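Local coordinates for long form salivary protein D7L1 (Aedes aegypti, PDB 3DXL) that binds and sequesters host biogenic amines and leukotrienes, so modulating blood feeding by the female mosquito on vertebrates, at residues Q74-F77 and K78-S82; E90-A93 and N94-Q98; K212-F215 and K216-N219; D265-E268 and V269-Q272. All blocks are in the same frame, centred on the assembly; numbering follows the deposited sequence.

The four contacts are single helical turns at or near helix C-termini, two in each half. Contacts 1 and 2 sit on successive helices, 71-79 and 86-97, which touch where Gln74 NE2 meets Ala93 CB at 3.5 Å. Both are in the N-terminal half, where lipids bind; the Tyr92 side chain lies about 6 Å from that of Trp37 of the leukotriene E4 binding site. Contacts 3 and 4 are on the amine-binding side, with centres about 12 Å apart. Asp214 OD1 of contact 3 forms a salt bridge with Arg270 NH2 of contact 4 at 2.8 Å. Contact 4 holds Asp265 and Glu268 of the noradrenaline site. Contacts 1 and 4 have centres about 31 Å apart.

Contact 1. Residues Q74-F77 and K78-S82; sequences QEQF and KAYPS
Gln76 and Tyr80 sit one turn apart and lean across each other at an angle. Gln76 NE2 comes within 3.8 Å of Tyr80 CD2, and the amide and ring planes are turned 43° apart. This is van der Waals contact. The amide is held from outside: OE1 takes a hydrogen bond from Phe4 N, and NE2 gives one to Leu127 O. These two bonds fix the rotation of the amide. The Tyr80 ring also turns an edge to the backbone, with CD2 3.5 Å from Gln76 O, near the ring plane. Gln76 O also accepts a hydrogen bond from Tyr80 N at 2.9 Å. His129 meets the tyrosine ring edge-to-face.

Phe77 goes another way. Its CG is anti to the backbone N (chi1 -176°), which carries the ring along the chain toward the residues that follow the helix. There Phe77 CE1 lies 3.6 Å from Pro81 O. Lys86 and Val89 of helix 86-97 also touch this ring.

Tyr80 leaves helical geometry, and Tyr80 N makes a second, weak bond to Phe77 O at 3.2 Å. Pro81 N has no hydrogen to give, though it lies 3.2 Å from Phe77 O. The regular bonding therefore stops here. The arrangement is a helix C-terminus closed by a proline, in the N-terminal odorant-binding-protein domain that carries the lipid pocket.

Contact 2. Residues E90-A93 and N94-Q98; sequences EAYA and NAVKQ
Tyr92 and Val96 form the close-packed side of this turn. They lie side by side and point the same way, with Val96 CG2 3.9 Å from Tyr92 CE1. The tyrosine ring is carried there with CG anti to the backbone N (chi1 172°). Val96 CG2 also rests 3.5 Å from Tyr92 O. Both residues are buried against Ile73 of helix 71-79 and Val116 of helix 106-119. The Tyr92 hydroxyl is hydrogen-bonded to the hydroxyl of Tyr113 and to a glycerol, probably from the crystallisation liquor.

The other side is open to solvent. Within the two segments, Asn94 and Lys97 lay their side chains on backbone alone. Asn94 folds its amide back over the preceding turn, where Asn94 CG lies 3.1 Å from Glu90 O. Asn94 ND2 is 3.3 Å from Glu90 O, but the angle is too poor for a hydrogen bond. Glu90 O is instead bonded by Asn94 N at 2.8 Å. Lys97 lays its CG against Ala93 O. Lys97 N bonds Ala93 O at 2.8 Å, nearly straight (171°).

The pattern is that of an amphipathic helix in the odorant-binding-protein fold. Its buried face lies close to Trp37 of the leukotriene E4 site.

Contact 3. Residues K212-F215 and K216-N219; sequences KRDF and KLVN
Arg213 and Leu217 lie side by side and point the same way. Leu217 CD1 touches Arg213 NH1 at 3.7 Å, and its CG packs on Arg213 O. The arginine chain runs extended from CG to NE, which brings the guanidinium level with the leucine methyl. Leu217 CD1 is also 4.1 Å from Asp214 OD1. On the solvent side, Lys212 and Lys216 share a water. It accepts a bond from Lys212 NZ at 2.9 Å and a weak one from Lys216 NZ at 3.3 Å.

The backbone closes the helix. Val218 N bonds Phe215 O at 3.1 Å, coming in above the carbonyl plane (64° out). Asn219, with positive phi, is the C-prime residue of a Schellman motif. Lys220 N pairs with Phe215 O in it, and Asn219 N bonds Lys216 O at 3.0 Å.

The outer shell fixes the polar ends. Arg213 NH2 forms salt bridges with Asp19 and Glu18. Asp214 is gripped by Arg267, Arg270 and the Tyr199 hydroxyl. Lys212 pairs with Glu226 and Glu209.

Most of these side-chain charges are thus met by partners outside the turn. Lys212 NZ and Lys216 NZ stay 4.9 Å apart, and their repulsion is probably eased by the glutamates that pair with Lys212 and by the shared water.

Contact 4. Residues D265-E268 and V269-Q272; sequences DYRE and VRSQ
Glu268 O is gripped by three donors on helix 257-271. Ser271 OG gives Glu268 O the shortest bond, 2.8 Å. Ser271 N and Gln272 N add weak ones. The helix belongs to the C-terminal odorant-binding-protein domain, and Asp265 and Glu268 belong to its noradrenaline site. The serine hydroxyl reaches back because OG stands between the backbone N and the carbonyl carbon (chi1 81°). It also bonds Tyr153 N.

The Glu268 side chain bends at chi2 toward Gln272, one turn on. Gln272 NE2 meets the syn side of Glu268 OE2 at 3.0 Å, somewhat out of the carboxylate plane, in a nearly straight bond (167°). The carboxylate and amide planes are 64° apart. A water donates to Glu268 OE1 at 2.7 Å and accepts a weak bond from Gln272 NE2. Ser152 OG is a further partner of OE2, so the carboxylate is held at both oxygens. Asp265 OD1 is bonded by Tyr178 and by a Tris molecule, probably from the crystallisation liquor, whose amine sits in this site.

On another side of the helix, Arg270 crosses the Tyr266 ring at about a right angle. Arg270 CD makes a CH-pi contact over the face, 3.9 Å from the centroid of the Tyr266 ring. Arg267 CD lies 3.8 Å from Arg270 NH2. Arg267 also pairs with Glu210, which together with Asp214 would offset the like charges. Arg270 NE stands over the rim of the tyrosine ring, 3.3 Å from Tyr266 CE2.

Contact 1. Residues Q74-F77 and K78-S82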
loop_
_atom_site.group_PDB
_atom_site.type_symbol
_atom_site.label_atom_id
_atom_site.label_comp_id
_atom_site.label_asym_id
_atom_site.label_seq_id
_atom_site.Cartn_x
_atom_site.Cartn_y
_atom_site.Cartn_z
ATOM N N GLN A 74 -18.684 4.091 -8.035
ATOM C CA GLN A 74 -19.748 3.087 -8.023
ATOM C C GLN A 74 -19.258 1.730 -7.500
ATOM O O GLN A 74 -19.975 1.062 -6.756
ATOM C CB GLN A 74 -20.399 2.952 -9.401
ATOM C CG GLN A 74 -21.115 4.227 -9.896
ATOM C CD GLN A 74 -22.254 4.712 -8.988
ATOM O OE1 GLN A 74 -22.876 3.933 -8.252
ATOM N NE2 GLN A 74 -22.537 6.012 -9.052
ATOM N N GLU A 75 -18.030 1.340 -7.862
ATOM C CA GLU A 75 -17.437 0.105 -7.349
ATOM C C GLU A 75 -17.295 0.176 -5.834
ATOM O O GLU A 75 -17.611 -0.778 -5.116
ATOM C CB GLU A 75 -16.069 -0.162 -7.989
ATOM C CG GLU A 75 -16.125 -0.708 -9.406
ATOM C CD GLU A 75 -16.915 -2.006 -9.512
ATOM O OE1 GLU A 75 -16.664 -2.939 -8.717
ATOM O OE2 GLU A 75 -17.793 -2.079 -10.393
ATOM N N GLN A 76 -16.835 1.328 -5.352
ATOM C CA GLN A 76 -16.648 1.545 -3.933
ATOM C C GLN A 76 -17.964 1.466 -3.155
ATOM O O GLN A 76 -18.047 0.818 -2.110
ATOM C CB GLN A 76 -15.936 2.877 -3.695
ATOM C CG GLN A 76 -15.434 3.078 -2.279
ATOM C CD GLN A 76 -14.258 2.188 -1.911
ATOM O OE1 GLN A 76 -13.755 1.419 -2.728
ATOM N NE2 GLN A 76 -13.830 2.292 -0.673
ATOM N N PHE A 77 -18.993 2.127 -3.672
ATOM C CA PHE A 77 -20.302 2.141 -3.026
ATOM C C PHE A 77 -20.968 0.758 -3.037
ATOM O O PHE A 77 -21.631 0.380 -2.077
ATOM C CB PHE A 77 -21.181 3.210 -3.686
ATOM C CG PHE A 77 -22.536 3.388 -3.052
ATOM C CD1 PHE A 77 -22.693 3.450 -1.674
ATOM C CD2 PHE A 77 -23.658 3.550 -3.862
ATOM C CE1 PHE A 77 -23.964 3.635 -1.115
ATOM C CE2 PHE A 77 -24.922 3.738 -3.312
ATOM C CZ PHE A 77 -25.077 3.786 -1.944
ATOM N N LYS A 78 -20.786 0.021 -4.125
ATOM C CA LYS A 78 -21.281 -1.359 -4.209
ATOM C C LYS A 78 -20.682 -2.236 -3.107
ATOM O O LYS A 78 -21.384 -3.033 -2.482
ATOM C CB LYS A 78 -20.979 -1.943 -5.585
ATOM C CG LYS A 78 -21.471 -3.365 -5.801
ATOM C CD LYS A 78 -21.127 -3.839 -7.203
ATOM C CE LYS A 78 -21.840 -5.130 -7.554
ATOM N NZ LYS A 78 -21.463 -5.592 -8.918
ATOM N N ALA A 79 -19.383 -2.066 -2.872
ATOM C CA ALA A 79 -18.674 -2.822 -1.841
ATOM C C ALA A 79 -19.018 -2.345 -0.433
ATOM O O ALA A 79 -18.994 -3.132 0.519
ATOM C CB ALA A 79 -17.175 -2.747 -2.068
ATOM N N TYR A 80 -19.335 -1.054 -0.293
ATOM C CA TYR A 80 -19.607 -0.468 1.020
ATOM C C TYR A 80 -20.909 0.343 1.070
ATOM O O TYR A 80 -20.875 1.575 1.179
ATOM C CB TYR A 80 -18.412 0.378 1.494
ATOM C CG TYR A 80 -17.145 -0.434 1.594
ATOM C CD1 TYR A 80 -16.903 -1.240 2.704
ATOM C CD2 TYR A 80 -16.215 -0.431 0.558
ATOM C CE1 TYR A 80 -15.759 -2.011 2.792
ATOM C CE2 TYR A 80 -15.061 -1.199 0.633
ATOM C CZ TYR A 80 -14.848 -1.983 1.751
ATOM O OH TYR A 80 -13.714 -2.749 1.830
ATOM N N PRO A 81 -22.069 -0.346 0.992
ATOM C CA PRO A 81 -23.368 0.354 1.036
ATOM C C PRO A 81 -23.568 1.216 2.279
ATOM O O PRO A 81 -24.287 2.215 2.222
ATOM C CB PRO A 81 -24.410 -0.781 1.016
ATOM C CG PRO A 81 -23.650 -2.049 1.198
ATOM C CD PRO A 81 -22.228 -1.803 0.822
ATOM N N SER A 82 -22.952 0.833 3.392
ATOM C CA SER A 82 -23.086 1.580 4.639
ATOM C C SER A 82 -22.350 2.927 4.643
ATOM O O SER A 82 -22.569 3.752 5.534
ATOM C CB SER A 82 -22.616 0.725 5.822
ATOM O OG SER A 82 -21.209 0.525 5.787
#

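Contact 2. Residues E90-A93 and N94-Q98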
loop_
_atom_site.group_PDB
_atom_site.type_symbol
_atom_site.label_atom_id
_atom_site.label_comp_id
_atom_site.label_asym_id
_atom_site.label_seq_id
_atom_site.Cartn_x
_atom_site.Cartn_y
_atom_site.Cartn_z
ATOM N N GLU A 90 -24.351 9.299 -6.133
ATOM C CA GLU A 90 -24.640 9.608 -7.528
ATOM C C GLU A 90 -24.268 11.048 -7.903
ATOM O O GLU A 90 -23.713 11.277 -8.981
ATOM C CB GLU A 90 -26.099 9.271 -7.880
ATOM C CG GLU A 90 -26.303 7.755 -7.986
ATOM C CD GLU A 90 -27.745 7.302 -8.113
ATOM O OE1 GLU A 90 -28.676 8.093 -7.849
ATOM O OE2 GLU A 90 -27.932 6.115 -8.463
ATOM N N ALA A 91 -24.533 11.999 -7.003
ATOM C CA ALA A 91 -24.165 13.402 -7.241
ATOM C C ALA A 91 -22.642 13.553 -7.369
ATOM O O ALA A 91 -22.157 14.279 -8.232
ATOM C CB ALA A 91 -24.711 14.299 -6.137
ATOM N N TYR A 92 -21.896 12.828 -6.533
ATOM C CA TYR A 92 -20.438 12.848 -6.556
ATOM C C TYR A 92 -19.923 12.210 -7.846
ATOM O O TYR A 92 -19.077 12.783 -8.544
ATOM C CB TYR A 92 -19.913 12.142 -5.298
ATOM C CG TYR A 92 -18.420 11.883 -5.208
ATOM C CD1 TYR A 92 -17.488 12.799 -5.685
ATOM C CD2 TYR A 92 -17.948 10.717 -4.601
ATOM C CE1 TYR A 92 -16.123 12.549 -5.575
ATOM C CE2 TYR A 92 -16.585 10.460 -4.489
ATOM C CZ TYR A 92 -15.683 11.373 -4.975
ATOM O OH TYR A 92 -14.333 11.106 -4.848
ATOM N N ALA A 93 -20.451 11.039 -8.188
ATOM C CA ALA A 93 -20.050 10.374 -9.423
ATOM C C ALA A 93 -20.348 11.247 -10.647
ATOM O O ALA A 93 -19.523 11.362 -11.556
ATOM C CB ALA A 93 -20.733 9.025 -9.552
ATOM N N ASN A 94 -21.532 11.863 -10.660
ATOM C CA ASN A 94 -21.912 12.785 -11.730
ATOM C C ASN A 94 -20.940 13.954 -11.880
ATOM O O ASN A 94 -20.550 14.292 -12.996
ATOM C CB ASN A 94 -23.343 13.301 -11.527
ATOM C CG ASN A 94 -24.388 12.250 -11.834
ATOM O OD1 ASN A 94 -24.108 11.249 -12.495
ATOM N ND2 ASN A 94 -25.609 12.476 -11.355
ATOM N N ALA A 95 -20.551 14.564 -10.760
ATOM C CA ALA A 95 -19.585 15.666 -10.786
ATOM C C ALA A 95 -18.240 15.229 -11.381
ATOM O O ALA A 95 -17.629 15.956 -12.162
ATOM C CB ALA A 95 -19.408 16.259 -9.400
ATOM N N VAL A 96 -17.792 14.025 -11.033
ATOM C CA VAL A 96 -16.554 13.488 -11.607
ATOM C C VAL A 96 -16.710 13.207 -13.108
ATOM O O VAL A 96 -15.873 13.622 -13.908
ATOM C CB VAL A 96 -16.058 12.234 -10.841
ATOM C CG1 VAL A 96 -14.863 11.587 -11.555
ATOM C CG2 VAL A 96 -15.668 12.611 -9.421
ATOM N N LYS A 97 -17.796 12.528 -13.480
ATOM C CA LYS A 97 -18.102 12.218 -14.884
ATOM C C LYS A 97 -18.126 13.443 -15.799
ATOM O O LYS A 97 -17.763 13.353 -16.973
ATOM C CB LYS A 97 -19.444 11.490 -14.983
ATOM C CG LYS A 97 -19.355 9.987 -14.770
ATOM C CD LYS A 97 -20.719 9.308 -14.893
ATOM C CE LYS A 97 -21.096 9.012 -16.341
ATOM N NZ LYS A 97 -21.352 10.246 -17.134
ATOM N N GLN A 98 -18.544 14.578 -15.248
ATOM C CA GLN A 98 -18.730 15.808 -16.020
ATOM C C GLN A 98 -17.517 16.749 -16.021
ATOM O O GLN A 98 -17.517 17.766 -16.716
ATOM C CB GLN A 98 -19.988 16.533 -15.542
ATOM C CG GLN A 98 -21.270 15.769 -15.870
ATOM C CD GLN A 98 -22.435 16.127 -14.963
ATOM O OE1 GLN A 98 -22.595 17.275 -14.554
ATOM N NE2 GLN A 98 -23.264 15.136 -14.651
#

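Contact 3. Residues K212-F215 and K216-N219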
loop_
_atom_site.group_PDB
_atom_site.type_symbol
_atom_site.label_atom_id
_atom_site.label_comp_id
_atom_site.label_asym_id
_atom_site.label_seq_id
_atom_site.Cartn_x
_atom_site.Cartn_y
_atom_site.Cartn_z
ATOM N N LYS A 212 12.431 -1.952 -5.966
ATOM C CA LYS A 212 13.516 -0.984 -6.065
ATOM C C LYS A 212 13.429 0.089 -4.991
ATOM O O LYS A 212 14.439 0.494 -4.429
ATOM C CB LYS A 212 13.546 -0.326 -7.446
ATOM C CG LYS A 212 14.042 -1.255 -8.545
ATOM C CD LYS A 212 13.817 -0.661 -9.935
ATOM C CE LYS A 212 14.603 0.620 -10.125
ATOM N NZ LYS A 212 14.417 1.181 -11.499
ATOM N N ARG A 213 12.205 0.557 -4.722
ATOM C CA ARG A 213 11.957 1.564 -3.710
ATOM C C ARG A 213 12.555 1.116 -2.376
ATOM O O ARG A 213 13.213 1.884 -1.691
ATOM C CB ARG A 213 10.446 1.795 -3.575
ATOM C CG ARG A 213 10.051 2.939 -2.664
ATOM C CD ARG A 213 8.532 3.060 -2.559
ATOM N NE ARG A 213 8.143 4.426 -2.187
ATOM C CZ ARG A 213 8.102 4.889 -0.943
ATOM N NH1 ARG A 213 8.395 4.094 0.081
ATOM N NH2 ARG A 213 7.751 6.145 -0.707
ATOM N N ASP A 214 12.299 -0.137 -2.017
ATOM C CA ASP A 214 12.785 -0.670 -0.746
ATOM C C ASP A 214 14.305 -0.878 -0.701
ATOM O O ASP A 214 14.919 -0.690 0.343
ATOM C CB ASP A 214 12.045 -1.950 -0.386
ATOM C CG ASP A 214 10.640 -1.681 0.132
ATOM O OD1 ASP A 214 10.302 -0.502 0.419
ATOM O OD2 ASP A 214 9.874 -2.661 0.255
ATOM N N PHE A 215 14.908 -1.222 -1.840
ATOM C CA PHE A 215 16.375 -1.253 -1.927
ATOM C C PHE A 215 16.981 0.130 -1.711
ATOM O O PHE A 215 17.949 0.288 -0.957
ATOM C CB PHE A 215 16.850 -1.807 -3.273
ATOM C CG PHE A 215 17.076 -3.300 -3.282
ATOM C CD1 PHE A 215 16.069 -4.172 -2.888
ATOM C CD2 PHE A 215 18.281 -3.827 -3.736
ATOM C CE1 PHE A 215 16.270 -5.547 -2.912
ATOM C CE2 PHE A 215 18.489 -5.208 -3.762
ATOM C CZ PHE A 215 17.477 -6.061 -3.359
ATOM N N LYS A 216 16.397 1.144 -2.357
ATOM C CA LYS A 216 16.933 2.485 -2.226
ATOM C C LYS A 216 16.832 2.989 -0.792
ATOM O O LYS A 216 17.723 3.685 -0.309
ATOM C CB LYS A 216 16.264 3.439 -3.213
ATOM C CG LYS A 216 16.636 3.133 -4.654
ATOM C CD LYS A 216 16.007 4.089 -5.646
ATOM C CE LYS A 216 16.392 3.704 -7.072
ATOM N NZ LYS A 216 15.621 4.478 -8.087
ATOM N N LEU A 217 15.769 2.585 -0.093
ATOM C CA LEU A 217 15.590 2.979 1.303
ATOM C C LEU A 217 16.595 2.350 2.270
ATOM O O LEU A 217 16.787 2.860 3.371
ATOM C CB LEU A 217 14.155 2.723 1.776
ATOM C CG LEU A 217 13.168 3.761 1.237
ATOM C CD1 LEU A 217 11.739 3.267 1.371
ATOM C CD2 LEU A 217 13.359 5.120 1.915
ATOM N N VAL A 218 17.245 1.260 1.861
ATOM C CA VAL A 218 18.369 0.726 2.640
ATOM C C VAL A 218 19.710 1.020 1.978
ATOM O O VAL A 218 20.713 0.345 2.242
ATOM C CB VAL A 218 18.211 -0.775 3.013
ATOM C CG1 VAL A 218 17.028 -0.954 3.941
ATOM C CG2 VAL A 218 18.068 -1.642 1.781
ATOM N N ASN A 219 19.727 2.047 1.123
ATOM C CA ASN A 219 20.968 2.567 0.531
ATOM C C ASN A 219 21.687 1.552 -0.361
ATOM O O ASN A 219 22.920 1.478 -0.389
ATOM C CB ASN A 219 21.885 3.144 1.622
ATOM C CG ASN A 219 21.132 4.068 2.583
ATOM O OD1 ASN A 219 20.389 4.959 2.155
ATOM N ND2 ASN A 219 21.307 3.849 3.879
HETATM O O HOH W 1 13.545 3.804 -10.590
#

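Contact 4. Residues D265-E268 and V269-Q272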
loop_
_atom_site.group_PDB
_atom_site.type_symbol
_atom_site.label_atom_id
_atom_site.label_comp_id
_atom_site.label_asym_id
_atom_site.label_seq_id
_atom_site.Cartn_x
_atom_site.Cartn_y
_atom_site.Cartn_z
ATOM N N ASP A 265 13.519 -6.747 5.422
ATOM C CA ASP A 265 13.465 -6.536 6.867
ATOM C C ASP A 265 13.041 -5.106 7.195
ATOM O O ASP A 265 12.199 -4.873 8.066
ATOM C CB ASP A 265 14.824 -6.793 7.537
ATOM C CG ASP A 265 15.156 -8.269 7.696
ATOM O OD1 ASP A 265 14.321 -9.153 7.417
ATOM O OD2 ASP A 265 16.302 -8.525 8.110
ATOM N N TYR A 266 13.633 -4.130 6.514
ATOM C CA TYR A 266 13.286 -2.739 6.803
ATOM C C TYR A 266 11.854 -2.416 6.358
ATOM O O TYR A 266 11.142 -1.663 7.035
ATOM C CB TYR A 266 14.286 -1.782 6.162
ATOM C CG TYR A 266 14.145 -0.327 6.581
ATOM C CD1 TYR A 266 13.922 0.029 7.913
ATOM C CD2 TYR A 266 14.278 0.699 5.638
ATOM C CE1 TYR A 266 13.815 1.365 8.287
ATOM C CE2 TYR A 266 14.181 2.033 6.013
ATOM C CZ TYR A 266 13.954 2.354 7.333
ATOM O OH TYR A 266 13.869 3.668 7.722
ATOM N N ARG A 267 11.417 -3.023 5.257
ATOM C CA ARG A 267 10.025 -2.881 4.850
ATOM C C ARG A 267 9.080 -3.418 5.918
ATOM O O ARG A 267 8.044 -2.795 6.188
ATOM C CB ARG A 267 9.761 -3.540 3.498
ATOM C CG ARG A 267 8.307 -3.384 3.012
ATOM C CD ARG A 267 7.877 -1.917 2.959
ATOM N NE ARG A 267 6.522 -1.707 2.454
ATOM C CZ ARG A 267 6.209 -1.596 1.167
ATOM N NH1 ARG A 267 7.144 -1.725 0.225
ATOM N NH2 ARG A 267 4.949 -1.336 0.818
ATOM N N GLU A 268 9.413 -4.557 6.528
ATOM C CA GLU A 268 8.558 -5.079 7.597
ATOM C C GLU A 268 8.418 -4.054 8.727
ATOM O O GLU A 268 7.318 -3.831 9.245
ATOM C CB GLU A 268 9.092 -6.408 8.141
ATOM C CG GLU A 268 8.168 -7.080 9.180
ATOM C CD GLU A 268 8.303 -6.540 10.610
ATOM O OE1 GLU A 268 9.411 -6.114 10.998
ATOM O OE2 GLU A 268 7.291 -6.552 11.351
ATOM N N VAL A 269 9.532 -3.445 9.117
ATOM C CA VAL A 269 9.534 -2.438 10.167
ATOM C C VAL A 269 8.620 -1.270 9.790
ATOM O O VAL A 269 7.768 -0.835 10.578
ATOM C CB VAL A 269 10.968 -1.937 10.461
ATOM C CG1 VAL A 269 10.947 -0.721 11.385
ATOM C CG2 VAL A 269 11.798 -3.052 11.096
ATOM N N ARG A 270 8.774 -0.766 8.570
ATOM C CA ARG A 270 7.985 0.374 8.127
ATOM C C ARG A 270 6.511 0.009 7.938
ATOM O O ARG A 270 5.637 0.880 8.068
ATOM C CB ARG A 270 8.599 0.992 6.872
ATOM C CG ARG A 270 9.942 1.647 7.172
ATOM C CD ARG A 270 10.537 2.371 5.985
ATOM N NE ARG A 270 11.061 1.415 5.017
ATOM C CZ ARG A 270 10.476 1.115 3.858
ATOM N NH1 ARG A 270 9.339 1.708 3.500
ATOM N NH2 ARG A 270 11.026 0.211 3.052
ATOM N N SER A 271 6.214 -1.266 7.671
ATOM C CA SER A 271 4.819 -1.703 7.514
ATOM C C SER A 271 4.051 -1.642 8.828
ATOM O O SER A 271 2.819 -1.678 8.831
ATOM C CB SER A 271 4.701 -3.109 6.915
ATOM O OG SER A 271 4.904 -4.116 7.900
ATOM N N GLN A 272 4.771 -1.550 9.945
ATOM C CA GLN A 272 4.120 -1.461 11.248
ATOM C C GLN A 272 3.435 -0.122 11.480
ATOM O O GLN A 272 2.545 -0.034 12.325
ATOM C CB GLN A 272 5.137 -1.674 12.366
ATOM C CG GLN A 272 5.827 -3.030 12.326
ATOM C CD GLN A 272 6.977 -3.159 13.308
ATOM O OE1 GLN A 272 7.262 -2.250 14.085
ATOM N NE2 GLN A 272 7.662 -4.294 13.257
HETATM O O HOH W 2 10.291 -5.958 13.548
#